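Local coordinates for tryptophan decarboxylase 1 (Oryza sativa subsp. japonica, PDB 6KHO), which catalyses the pyridoxal phosphate-dependent decarboxylation of tryptophan to tryptamine and of 5-hydroxytryptophan to serotonin, supplying serotonin in rice, at residues Leu349-Thr355 and Lys374-Val378; Ala134-Glu139 and Arg382-Leu387; Gly201-Leu205 and Ala224-Asn230; Gly126-Gln130 and Leu360-Ser365. All coordinates share one frame; numbering follows the deposited sequence.

Contact 1 (Leu349-Thr355 and Lys374-Val378); sequences LTGSLET and KDMQV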
loop_
_atom_site.group_PDB
_atom_site.type_symbol
_atom_site.label_atom_id
_atom_site.label_comp_id
_atom_site.label_asym_id
_atom_site.label_seq_id
_atom_site.Cartn_x
_atom_site.Cartn_y
_atom_site.Cartn_z
ATOM N N LEU A 349 -9.536 10.828 13.069
ATOM C CA LEU A 349 -8.872 9.648 12.516
ATOM C C LEU A 349 -7.805 9.110 13.457
ATOM O O LEU A 349 -7.760 7.905 13.734
ATOM C CB LEU A 349 -8.243 9.970 11.163
ATOM C CG LEU A 349 -8.929 9.449 9.910
ATOM C CD1 LEU A 349 -10.384 9.846 9.903
ATOM C CD2 LEU A 349 -8.209 10.030 8.702
ATOM N N THR A 350 -6.931 9.984 13.960
ATOM C CA THR A 350 -5.864 9.502 14.829
ATOM C C THR A 350 -6.435 8.871 16.097
ATOM O O THR A 350 -5.841 7.936 16.639
ATOM C CB THR A 350 -4.890 10.639 15.176
ATOM O OG1 THR A 350 -5.605 11.714 15.810
ATOM C CG2 THR A 350 -4.215 11.178 13.906
ATOM N N GLY A 351 -7.615 9.316 16.543
ATOM C CA GLY A 351 -8.230 8.708 17.719
ATOM C C GLY A 351 -8.468 7.215 17.565
ATOM O O GLY A 351 -8.303 6.447 18.517
ATOM N N SER A 352 -8.844 6.783 16.361
ATOM C CA SER A 352 -9.029 5.364 16.074
ATOM C C SER A 352 -7.753 4.657 15.621
ATOM O O SER A 352 -7.617 3.445 15.836
ATOM C CB SER A 352 -10.089 5.187 14.985
ATOM O OG SER A 352 -11.347 5.660 15.418
ATOM N N LEU A 353 -6.811 5.371 14.999
ATOM C CA LEU A 353 -5.713 4.726 14.278
ATOM C C LEU A 353 -4.371 4.793 14.996
ATOM O O LEU A 353 -3.440 4.077 14.599
ATOM C CB LEU A 353 -5.557 5.357 12.887
ATOM C CG LEU A 353 -6.753 5.254 11.942
ATOM C CD1 LEU A 353 -6.524 6.082 10.689
ATOM C CD2 LEU A 353 -6.993 3.794 11.601
ATOM N N GLU A 354 -4.238 5.624 16.027
ATOM C CA GLU A 354 -2.931 5.837 16.633
ATOM C C GLU A 354 -2.522 4.646 17.493
ATOM O O GLU A 354 -3.363 3.909 18.018
ATOM C CB GLU A 354 -2.920 7.116 17.477
ATOM C CG GLU A 354 -3.772 7.027 18.760
ATOM C CD GLU A 354 -4.040 8.389 19.392
ATOM O OE1 GLU A 354 -3.285 9.346 19.094
ATOM O OE2 GLU A 354 -5.008 8.502 20.177
ATOM N N THR A 355 -1.206 4.447 17.590
ATOM C CA THR A 355 -0.561 3.521 18.512
ATOM C C THR A 355 0.629 4.246 19.123
ATOM O O THR A 355 1.086 5.266 18.604
ATOM C CB THR A 355 -0.073 2.238 17.820
ATOM O OG1 THR A 355 0.817 2.583 16.738
ATOM C CG2 THR A 355 -1.247 1.431 17.289
ATOM N N LYS A 374 1.924 7.025 10.451
ATOM C CA LYS A 374 1.363 5.740 10.859
ATOM C C LYS A 374 0.016 5.900 11.567
ATOM O O LYS A 374 -0.796 4.966 11.558
ATOM C CB LYS A 374 2.329 4.999 11.774
ATOM C CG LYS A 374 2.563 5.685 13.118
ATOM C CD LYS A 374 3.412 4.781 14.014
ATOM C CE LYS A 374 3.554 5.349 15.407
ATOM N NZ LYS A 374 2.263 5.189 16.152
ATOM N N ASP A 375 -0.248 7.063 12.159
ATOM C CA ASP A 375 -1.483 7.293 12.889
ATOM C C ASP A 375 -2.607 7.776 11.981
ATOM O O ASP A 375 -3.690 8.089 12.475
ATOM C CB ASP A 375 -1.249 8.305 14.022
ATOM C CG ASP A 375 -0.267 7.806 15.084
ATOM O OD1 ASP A 375 -0.081 6.583 15.249
ATOM O OD2 ASP A 375 0.324 8.657 15.771
ATOM N N MET A 376 -2.376 7.826 10.666
ATOM C CA MET A 376 -3.384 8.230 9.693
ATOM C C MET A 376 -3.654 7.143 8.655
ATOM O O MET A 376 -4.273 7.422 7.624
ATOM C CB MET A 376 -2.959 9.521 8.987
ATOM C CG MET A 376 -2.816 10.709 9.912
ATOM S SD MET A 376 -4.408 11.509 10.117
ATOM C CE MET A 376 -4.641 12.247 8.496
ATOM N N GLN A 377 -3.214 5.909 8.904
ATOM C CA GLN A 377 -3.302 4.831 7.917
ATOM C C GLN A 377 -3.479 3.518 8.661
ATOM O O GLN A 377 -3.423 3.473 9.895
ATOM C CB GLN A 377 -2.040 4.769 7.039
ATOM C CG GLN A 377 -0.808 4.365 7.842
ATOM C CD GLN A 377 0.492 4.331 7.019
ATOM O OE1 GLN A 377 0.603 4.978 5.978
ATOM N NE2 GLN A 377 1.468 3.564 7.491
ATOM N N VAL A 378 -3.635 2.436 7.897
ATOM C CA VAL A 378 -3.785 1.109 8.501
ATOM C C VAL A 378 -2.456 0.595 9.055
ATOM O O VAL A 378 -2.377 0.143 10.206
ATOM C CB VAL A 378 -4.396 0.130 7.478
ATOM C CG1 VAL A 378 -4.254 -1.327 7.953
ATOM C CG2 VAL A 378 -5.865 0.501 7.236
HETATM O O HOH W 1 -0.400 3.731 14.439
HETATM O O HOH W 2 0.990 8.186 18.146
#

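Contact 2 (Ala134-Glu139 and Arg382-Leu387); sequences AATEME and RRFRGL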
loop_
_atom_site.group_PDB
_atom_site.type_symbol
_atom_site.label_atom_id
_atom_site.label_comp_id
_atom_site.label_asym_id
_atom_site.label_seq_id
_atom_site.Cartn_x
_atom_site.Cartn_y
_atom_site.Cartn_z
ATOM N N ALA A 134 12.243 14.721 6.288
ATOM C CA ALA A 134 11.920 15.185 4.940
ATOM C C ALA A 134 10.764 14.399 4.324
ATOM O O ALA A 134 9.953 14.968 3.595
ATOM C CB ALA A 134 13.167 15.086 4.036
ATOM N N ALA A 135 10.671 13.093 4.599
ATOM C CA ALA A 135 9.623 12.292 3.963
ATOM C C ALA A 135 8.240 12.720 4.428
ATOM O O ALA A 135 7.295 12.790 3.627
ATOM C CB ALA A 135 9.845 10.805 4.254
ATOM N N THR A 136 8.103 13.012 5.718
ATOM C CA THR A 136 6.811 13.427 6.250
ATOM C C THR A 136 6.513 14.879 5.908
ATOM O O THR A 136 5.392 15.204 5.503
ATOM C CB THR A 136 6.797 13.196 7.760
ATOM O OG1 THR A 136 6.771 11.778 8.011
ATOM C CG2 THR A 136 5.589 13.899 8.427
ATOM N N GLU A 137 7.510 15.759 6.033
ATOM C CA GLU A 137 7.269 17.166 5.734
ATOM C C GLU A 137 7.013 17.393 4.250
ATOM O O GLU A 137 6.235 18.279 3.896
ATOM C CB GLU A 137 8.445 18.014 6.227
ATOM C CG GLU A 137 8.601 17.915 7.750
ATOM C CD GLU A 137 9.147 19.180 8.414
ATOM O OE1 GLU A 137 9.284 20.229 7.747
ATOM O OE2 GLU A 137 9.449 19.104 9.621
ATOM N N MET A 138 7.658 16.627 3.368
ATOM C CA MET A 138 7.352 16.778 1.947
ATOM C C MET A 138 5.978 16.225 1.613
ATOM O O MET A 138 5.291 16.749 0.730
ATOM C CB MET A 138 8.402 16.094 1.081
ATOM C CG MET A 138 8.090 16.208 -0.418
ATOM S SD MET A 138 9.566 16.253 -1.461
ATOM C CE MET A 138 9.964 18.018 -1.361
ATOM N N GLU A 139 5.578 15.136 2.262
ATOM C CA GLU A 139 4.218 14.653 2.056
ATOM C C GLU A 139 3.205 15.715 2.461
ATOM O O GLU A 139 2.231 15.969 1.738
ATOM C CB GLU A 139 3.988 13.366 2.840
ATOM C CG GLU A 139 2.581 12.805 2.666
ATOM C CD GLU A 139 2.509 11.317 2.971
ATOM O OE1 GLU A 139 3.544 10.611 2.811
ATOM O OE2 GLU A 139 1.424 10.863 3.404
ATOM N N ARG A 382 5.782 2.867 5.640
ATOM C CA ARG A 382 5.253 3.539 4.458
ATOM C C ARG A 382 6.409 4.074 3.622
ATOM O O ARG A 382 7.430 4.496 4.172
ATOM C CB ARG A 382 4.301 4.689 4.839
ATOM C CG ARG A 382 4.908 5.742 5.789
ATOM C CD ARG A 382 3.833 6.469 6.613
ATOM N NE ARG A 382 2.664 6.791 5.804
ATOM C CZ ARG A 382 2.594 7.834 4.983
ATOM N NH1 ARG A 382 3.627 8.666 4.884
ATOM N NH2 ARG A 382 1.495 8.051 4.274
ATOM N N ARG A 383 6.225 4.046 2.298
ATOM C CA ARG A 383 7.132 4.623 1.316
ATOM C C ARG A 383 7.063 6.148 1.337
ATOM O O ARG A 383 6.090 6.752 1.786
ATOM C CB ARG A 383 6.771 4.167 -0.107
ATOM C CG ARG A 383 7.173 2.758 -0.465
ATOM C CD ARG A 383 6.731 2.425 -1.904
ATOM N NE ARG A 383 7.229 3.400 -2.874
ATOM C CZ ARG A 383 8.407 3.329 -3.473
ATOM N NH1 ARG A 383 9.245 2.317 -3.216
ATOM N NH2 ARG A 383 8.748 4.271 -4.341
ATOM N N PHE A 384 8.113 6.761 0.792
ATOM C CA PHE A 384 8.198 8.204 0.555
ATOM C C PHE A 384 7.421 8.553 -0.723
ATOM O O PHE A 384 7.987 8.874 -1.770
ATOM C CB PHE A 384 9.675 8.583 0.464
ATOM C CG PHE A 384 9.956 10.067 0.411
ATOM C CD1 PHE A 384 8.935 11.011 0.469
ATOM C CD2 PHE A 384 11.265 10.507 0.289
ATOM C CE1 PHE A 384 9.222 12.363 0.413
ATOM C CE2 PHE A 384 11.562 11.857 0.231
ATOM C CZ PHE A 384 10.542 12.785 0.287
ATOM N N ARG A 385 6.085 8.470 -0.629
ATOM C CA ARG A 385 5.227 8.766 -1.780
ATOM C C ARG A 385 5.114 10.248 -2.068
ATOM O O ARG A 385 4.745 10.620 -3.185
ATOM C CB ARG A 385 3.804 8.238 -1.581
ATOM C CG ARG A 385 3.708 6.757 -1.355
ATOM C CD ARG A 385 2.296 6.205 -1.653
ATOM N NE ARG A 385 2.512 4.827 -2.047
ATOM C CZ ARG A 385 2.472 3.803 -1.207
ATOM N NH1 ARG A 385 2.119 4.010 0.062
ATOM N NH2 ARG A 385 2.762 2.574 -1.651
ATOM N N GLY A 386 5.389 11.098 -1.082
ATOM C CA GLY A 386 5.301 12.528 -1.316
ATOM C C GLY A 386 6.253 13.010 -2.390
ATOM O O GLY A 386 5.969 13.997 -3.068
ATOM N N LEU A 387 7.374 12.306 -2.584
ATOM C CA LEU A 387 8.410 12.799 -3.481
ATOM C C LEU A 387 7.905 12.884 -4.918
ATOM O O LEU A 387 8.069 13.917 -5.583
ATOM C CB LEU A 387 9.655 11.911 -3.381
ATOM C CG LEU A 387 10.877 12.402 -4.164
ATOM C CD1 LEU A 387 11.306 13.784 -3.681
ATOM C CD2 LEU A 387 12.033 11.420 -4.030
HETATM O O HOH W 3 5.894 10.697 1.826
HETATM O O HOH W 4 6.099 9.425 6.272
HETATM O O HOH W 5 3.597 7.956 1.699
#

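Contact 3 (Gly201-Leu205 and Ala224-Asn230); sequences GLHRL and AGFDPAN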
loop_
_atom_site.group_PDB
_atom_site.type_symbol
_atom_site.label_atom_id
_atom_site.label_comp_id
_atom_site.label_asym_id
_atom_site.label_seq_id
_atom_site.Cartn_x
_atom_site.Cartn_y
_atom_site.Cartn_z
ATOM N N GLY A 201 -23.497 -2.954 19.862
ATOM C CA GLY A 201 -24.322 -2.051 19.093
ATOM C C GLY A 201 -23.965 -1.910 17.632
ATOM O O GLY A 201 -24.635 -1.151 16.926
ATOM N N LEU A 202 -22.939 -2.621 17.146
ATOM C CA LEU A 202 -22.511 -2.456 15.756
ATOM C C LEU A 202 -23.606 -2.855 14.772
ATOM O O LEU A 202 -23.727 -2.249 13.697
ATOM C CB LEU A 202 -21.227 -3.260 15.498
ATOM C CG LEU A 202 -20.452 -3.098 14.180
ATOM C CD1 LEU A 202 -20.548 -1.693 13.606
ATOM C CD2 LEU A 202 -18.967 -3.477 14.347
ATOM N N HIS A 203 -24.438 -3.837 15.124
ATOM C CA HIS A 203 -25.469 -4.270 14.183
ATOM C C HIS A 203 -26.592 -3.248 14.016
ATOM O O HIS A 203 -27.490 -3.464 13.197
ATOM C CB HIS A 203 -26.048 -5.616 14.619
ATOM C CG HIS A 203 -27.025 -5.510 15.744
ATOM N ND1 HIS A 203 -26.641 -5.217 17.036
ATOM C CD2 HIS A 203 -28.371 -5.643 15.772
ATOM C CE1 HIS A 203 -27.710 -5.173 17.812
ATOM N NE2 HIS A 203 -28.773 -5.426 17.069
ATOM N N ARG A 204 -26.559 -2.134 14.742
ATOM C CA ARG A 204 -27.549 -1.087 14.567
ATOM C C ARG A 204 -27.061 0.088 13.726
ATOM O O ARG A 204 -27.860 0.981 13.428
ATOM C CB ARG A 204 -28.021 -0.576 15.934
ATOM C CG ARG A 204 -28.875 -1.586 16.697
ATOM C CD ARG A 204 -29.663 -0.925 17.830
ATOM N NE ARG A 204 -28.830 -0.051 18.661
ATOM C CZ ARG A 204 -28.946 1.277 18.724
ATOM N NH1 ARG A 204 -29.870 1.908 18.007
ATOM N NH2 ARG A 204 -28.141 1.983 19.513
ATOM N N LEU A 205 -25.784 0.115 13.328
ATOM C CA LEU A 205 -25.266 1.199 12.501
ATOM C C LEU A 205 -25.618 0.976 11.035
ATOM O O LEU A 205 -25.547 -0.144 10.527
ATOM C CB LEU A 205 -23.740 1.317 12.650
ATOM C CG LEU A 205 -23.156 1.436 14.065
ATOM C CD1 LEU A 205 -21.677 1.851 14.011
ATOM C CD2 LEU A 205 -23.943 2.435 14.914
ATOM N N ALA A 224 -14.845 -3.148 7.924
ATOM C CA ALA A 224 -14.982 -2.434 9.189
ATOM C C ALA A 224 -16.059 -3.021 10.098
ATOM O O ALA A 224 -16.218 -2.545 11.230
ATOM C CB ALA A 224 -15.281 -0.956 8.919
ATOM N N GLY A 225 -16.795 -4.034 9.649
ATOM C CA GLY A 225 -17.717 -4.745 10.515
ATOM C C GLY A 225 -19.158 -4.286 10.478
ATOM O O GLY A 225 -19.936 -4.685 11.357
ATOM N N PHE A 226 -19.544 -3.467 9.505
ATOM C CA PHE A 226 -20.942 -3.086 9.385
ATOM C C PHE A 226 -21.765 -4.281 8.917
ATOM O O PHE A 226 -21.300 -5.096 8.116
ATOM C CB PHE A 226 -21.109 -1.938 8.397
ATOM C CG PHE A 226 -20.619 -0.611 8.916
ATOM C CD1 PHE A 226 -19.304 -0.218 8.717
ATOM C CD2 PHE A 226 -21.467 0.223 9.619
ATOM C CE1 PHE A 226 -18.847 1.001 9.185
ATOM C CE2 PHE A 226 -21.022 1.440 10.102
ATOM C CZ PHE A 226 -19.713 1.836 9.881
ATOM N N ASP A 227 -22.997 -4.370 9.404
ATOM C CA ASP A 227 -23.865 -5.476 9.016
ATOM C C ASP A 227 -24.278 -5.332 7.555
ATOM O O ASP A 227 -24.747 -4.261 7.154
ATOM C CB ASP A 227 -25.104 -5.522 9.900
ATOM C CG ASP A 227 -25.786 -6.870 9.855
ATOM O OD1 ASP A 227 -26.373 -7.215 8.801
ATOM O OD2 ASP A 227 -25.694 -7.593 10.861
ATOM N N PRO A 228 -24.132 -6.376 6.734
ATOM C CA PRO A 228 -24.549 -6.262 5.321
ATOM C C PRO A 228 -26.010 -5.883 5.135
ATOM O O PRO A 228 -26.347 -5.249 4.128
ATOM C CB PRO A 228 -24.253 -7.661 4.756
ATOM C CG PRO A 228 -23.167 -8.201 5.644
ATOM C CD PRO A 228 -23.487 -7.668 7.022
ATOM N N ALA A 229 -26.885 -6.238 6.078
ATOM C CA ALA A 229 -28.286 -5.833 5.994
ATOM C C ALA A 229 -28.476 -4.330 6.165
ATOM O O ALA A 229 -29.530 -3.805 5.802
ATOM C CB ALA A 229 -29.111 -6.573 7.042
ATOM N N ASN A 230 -27.483 -3.627 6.706
ATOM C CA ASN A 230 -27.585 -2.199 6.970
ATOM C C ASN A 230 -26.731 -1.358 6.025
ATOM O O ASN A 230 -26.622 -0.144 6.220
ATOM C CB ASN A 230 -27.203 -1.921 8.426
ATOM C CG ASN A 230 -28.128 -2.615 9.405
ATOM O OD1 ASN A 230 -29.276 -2.903 9.081
ATOM N ND2 ASN A 230 -27.634 -2.883 10.607
HETATM O O HOH W 6 -24.072 -2.462 11.017
#

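Contact 4 (Gly126-Gln130 and Leu360-Ser365); sequences GFTWQ and LKNHAS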
loop_
_atom_site.group_PDB
_atom_site.type_symbol
_atom_site.label_atom_id
_atom_site.label_comp_id
_atom_site.label_asym_id
_atom_site.label_seq_id
_atom_site.Cartn_x
_atom_site.Cartn_y
_atom_site.Cartn_z
ATOM N N GLY A 126 8.766 5.789 6.618
ATOM C CA GLY A 126 8.371 6.987 7.338
ATOM C C GLY A 126 7.219 6.863 8.317
ATOM O O GLY A 126 6.315 7.697 8.289
ATOM N N PHE A 127 7.253 5.860 9.204
ATOM C CA PHE A 127 6.157 5.681 10.154
ATOM C C PHE A 127 6.044 6.869 11.112
ATOM O O PHE A 127 4.939 7.244 11.516
ATOM C CB PHE A 127 6.313 4.375 10.939
ATOM C CG PHE A 127 7.739 3.910 11.166
ATOM C CD1 PHE A 127 8.581 4.557 12.061
ATOM C CD2 PHE A 127 8.198 2.751 10.558
ATOM C CE1 PHE A 127 9.883 4.084 12.291
ATOM C CE2 PHE A 127 9.487 2.271 10.777
ATOM C CZ PHE A 127 10.336 2.934 11.643
ATOM N N THR A 128 7.175 7.462 11.494
ATOM C CA THR A 128 7.198 8.675 12.297
ATOM C C THR A 128 7.973 9.756 11.557
ATOM O O THR A 128 8.784 9.473 10.656
ATOM C CB THR A 128 7.844 8.455 13.682
ATOM O OG1 THR A 128 9.204 8.036 13.521
ATOM C CG2 THR A 128 7.065 7.412 14.519
ATOM N N TRP A 129 7.700 11.004 11.956
ATOM C CA TRP A 129 8.486 12.146 11.487
ATOM C C TRP A 129 9.978 11.917 11.724
ATOM O O TRP A 129 10.795 12.090 10.817
ATOM C CB TRP A 129 7.995 13.421 12.190
ATOM C CG TRP A 129 8.795 14.671 11.853
ATOM C CD1 TRP A 129 8.534 15.566 10.857
ATOM C CD2 TRP A 129 9.981 15.142 12.511
ATOM N NE1 TRP A 129 9.500 16.559 10.839
ATOM C CE2 TRP A 129 10.384 16.329 11.857
ATOM C CE3 TRP A 129 10.722 14.690 13.609
ATOM C CZ2 TRP A 129 11.515 17.063 12.249
ATOM C CZ3 TRP A 129 11.867 15.415 13.990
ATOM C CH2 TRP A 129 12.244 16.584 13.306
ATOM N N GLN A 130 10.347 11.478 12.929
ATOM C CA GLN A 130 11.756 11.299 13.255
ATOM C C GLN A 130 12.408 10.229 12.387
ATOM O O GLN A 130 13.598 10.352 12.044
ATOM C CB GLN A 130 11.914 10.938 14.734
ATOM C CG GLN A 130 13.373 10.837 15.176
ATOM C CD GLN A 130 14.136 12.122 14.936
ATOM O OE1 GLN A 130 14.749 12.324 13.872
ATOM N NE2 GLN A 130 14.109 13.004 15.925
ATOM N N LEU A 360 9.100 3.014 19.149
ATOM C CA LEU A 360 8.998 4.145 18.230
ATOM C C LEU A 360 8.981 5.496 18.931
ATOM O O LEU A 360 8.960 6.529 18.245
ATOM C CB LEU A 360 7.741 4.022 17.372
ATOM C CG LEU A 360 7.689 2.845 16.394
ATOM C CD1 LEU A 360 6.397 2.882 15.598
ATOM C CD2 LEU A 360 8.867 2.893 15.469
ATOM N N LYS A 361 8.983 5.523 20.266
ATOM C CA LYS A 361 8.859 6.790 20.985
ATOM C C LYS A 361 10.043 7.702 20.698
ATOM O O LYS A 361 11.173 7.242 20.545
ATOM C CB LYS A 361 8.729 6.537 22.486
ATOM C CG LYS A 361 7.354 5.990 22.857
ATOM C CD LYS A 361 7.235 5.686 24.339
ATOM C CE LYS A 361 5.844 5.185 24.682
ATOM N NZ LYS A 361 5.803 4.667 26.079
ATOM N N ASN A 362 9.771 9.007 20.614
ATOM C CA ASN A 362 10.811 9.990 20.344
ATOM C C ASN A 362 10.323 11.365 20.782
ATOM O O ASN A 362 9.119 11.611 20.924
ATOM C CB ASN A 362 11.195 10.007 18.858
ATOM C CG ASN A 362 10.039 10.417 17.972
ATOM O OD1 ASN A 362 9.875 11.593 17.647
ATOM N ND2 ASN A 362 9.198 9.450 17.615
ATOM N N HIS A 363 11.286 12.271 20.971
ATOM C CA HIS A 363 10.965 13.584 21.522
ATOM C C HIS A 363 10.008 14.361 20.619
ATOM O O HIS A 363 9.083 15.003 21.111
ATOM C CB HIS A 363 12.256 14.371 21.778
ATOM C CG HIS A 363 13.171 13.709 22.770
ATOM N ND1 HIS A 363 12.706 13.078 23.908
ATOM C CD2 HIS A 363 14.520 13.566 22.787
ATOM C CE1 HIS A 363 13.729 12.580 24.582
ATOM N NE2 HIS A 363 14.841 12.861 23.923
ATOM N N ALA A 364 10.212 14.316 19.298
ATOM C CA ALA A 364 9.344 15.068 18.390
ATOM C C ALA A 364 7.899 14.583 18.464
ATOM O O ALA A 364 6.961 15.391 18.538
ATOM C CB ALA A 364 9.873 14.966 16.955
ATOM N N SER A 365 7.695 13.265 18.420
ATOM C CA SER A 365 6.353 12.716 18.577
ATOM C C SER A 365 5.728 13.130 19.910
ATOM O O SER A 365 4.539 13.466 19.970
ATOM C CB SER A 365 6.394 11.187 18.472
ATOM O OG SER A 365 6.519 10.745 17.127
HETATM O O HOH W 7 10.312 6.867 15.646
HETATM O O HOH W 8 8.471 11.812 15.136
HETATM O O HOH W 9 12.801 13.383 18.231
#

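Contact 1 (Leu349-Thr355 and Lys374-Val378)
Over the flat carboxylate of Asp375 stands the aliphatic CB of Glu354, 3.6 Å from Asp375 CG. Lys374 NZ meets Asp375 OD1 on its syn side, 23° out of the carboxylate plane, and makes a salt bridge of 2.9 Å. The same ammonium crosses to 349-355, with hydrogen bonds to Thr355 O at 2.7 Å and Thr355 OG1 at 3.0 Å; NZ lies well above the carbonyl plane of Thr355, 51° out of it. A bend at the last torsion of Lys374 (chi4 74°) turns NZ back to these three oxygens. One water links Thr355 OG1, Asp375 OD1 and Leu353 O, and another joins Thr355 O to Asp375 OD2. Asp375 O, by contrast, is buried with no hydrogen-bonding partner: Leu353 CB packs on it at 3.3 Å and Thr350 CG2 at 3.4 Å. Deeper still, Leu353 CD1 lies 3.7 Å from Met376 C, while Thr350 CG2 touches the Met376 sulfur. Lys219 of the second subunit donates to both Leu353 O and Gln377 O. The contact thus joins the C-terminal end of helix 346-353 to the loop that runs on to Val380 and Gly381 of the pyridoxal phosphate site, at the dimer interface of this group II decarboxylase.

Contact 2 (Ala134-Glu139 and Arg382-Leu387)
Met138 reaches from helix 133-149 to the Phe384 ring. Its CB lies at the ring edge, 3.9 Å from Phe384 CE1; CG passes the carbonyl oxygen of Gly386; and SD, placed by chi2 (149°), rests 3.7 Å from Leu387 CD1, with an oblique Met-aromatic contact to the ring. The ring itself is sandwiched. Ala135 CA makes a CH-pi contact on one face, 3.8 Å from the centroid of Phe384, and Leu387 CB covers the opposite face over its centre. Beside this apolar cluster, Gly386 CA comes within 4.1 Å of Glu139 CA, a close backbone approach near the beginning of helix 386-420. Next to it Arg382 grips Glu139 end-on, NH1 to OE1 at 2.8 Å and NH2 to OE2 at 2.9 Å, although the carboxylate and guanidinium planes are twisted 46° apart. Water bridges Glu139 OE1 to Ala135 O and Gly386 N, and a second water links it to Arg383 O. Glu139 OE2 also accepts from Ile171 N, and Arg382 NE donates to Gln377. With so many donors around it in a buried setting, Glu139 is probably ionised, and the paired charges would largely neutralise each other between helix 133-149 and the loop that leads into helix 386-420.

Contact 3 (Gly201-Leu205 and Ala224-Asn230)
Apolar contact is made by Leu205, whose CB meets the Phe226 ring at CE2, 3.7 Å away, the two side chains approaching at a slant; Leu183 and Arg187 of helix 175-194 pack on the same ring. Van der Waals packing on a carbonyl oxygen comes from Leu202, whose branch point CG lies 3.3 Å from Gly225 O and whose CD2 also leans on that oxygen. Gly225, at positive phi, ends helix 215-223 in a Schellman motif. Direct polar contact is slight: Asn230 ND2 donates to His203 O at 2.7 Å, but the strongly bent angle of 118° makes the bond weak. The Asn230 amide is brought there with CG anti to the carbonyl carbon (chi1 -62°), while its CB sits 3.2 Å from Leu205 O. Water does more. A single molecule donates to Leu202 O at 2.7 Å and to Leu205 O, and accepts from Asp227 N, so it ties three backbone groups of the two segments together. Within 224-230, Asp227 OD1 accepts from Ala229 N at 2.9 Å through its anti lone pair, an Asx turn, and Asp227 OD2 binds Val199 N of the second subunit. The segments lead into the adjacent parallel strands 205-210 and 231-234, which helix 215-223 connects as a beta-alpha-beta crossover. Chemically the join rests mainly on van der Waals packing, part of it against carbonyl oxygens, and on one shared water; Gly225 O stays buried without a hydrogen-bond partner.

Contact 4 (Gly126-Gln130 and Leu360-Ser365)
Trp129 brings CE3 and CZ3 of its indole obliquely up to the methyl of Ala364, with CE3 3.5 Å from Ala364 CB; with CG anti to the backbone N (chi1 176°), the indole is carried out to helix 363-366. Ala364 belongs to the first turn of that helix, which Asn362 opens as N-cap: Asn362 OD1 accepts from Ser365 N at 2.9 Å, with the donor 48° above the amide carbonyl plane. The other half of that amide is held too. Asn362 ND2 donates to Leu360 O at 3.0 Å, in the plane of both groups, and more weakly to Ser365 OG, which also bonds to Asp372. Gripped at both ends, the amide has its rotation fixed, and its oxygen is placed against Gln130 CB. At the other end of the contact Leu360 CD2 reaches Phe127 CE1 at 3.5 Å, the side chains meeting at a slant; Phe103 of the second subunit packs edge-to-face with Phe127. Leu360 directly follows the proton donor Tyr359, which places the contact next to the active site in sequence. No direct hydrogen bond spans the segments, and water takes that part. One molecule joins Thr128 OG1, which also bonds to Ala131 N, to Leu360 O, and another links Gln130 N to Asn362 OD1. A third accepts from Gln130 NE2 at 2.7 Å and from Ala364 N at 3.0 Å.

In the fold
From the N terminus, residues 126-130 open contact 4 and residues 134-139 open contact 2. Contact 3 then opens and closes wholly inside both loops, around one beta-alpha-beta unit of the large sheet, some 35 Å from either between centres. Residues 349-355 open contact 1 before 360-365 close contact 4; residues 374-378 close contact 1, and 382-387 finally close contact 2. Contact 1 is therefore nested in contact 2, whereas contact 4 crosses both. These three touch one another, through Gln377 with Arg382, Lys374 with Phe127 and Glu137 with Trp129, and tie helices 133-149, 346-353, 363-366 and 386-420 together. All four contacts reach the second subunit.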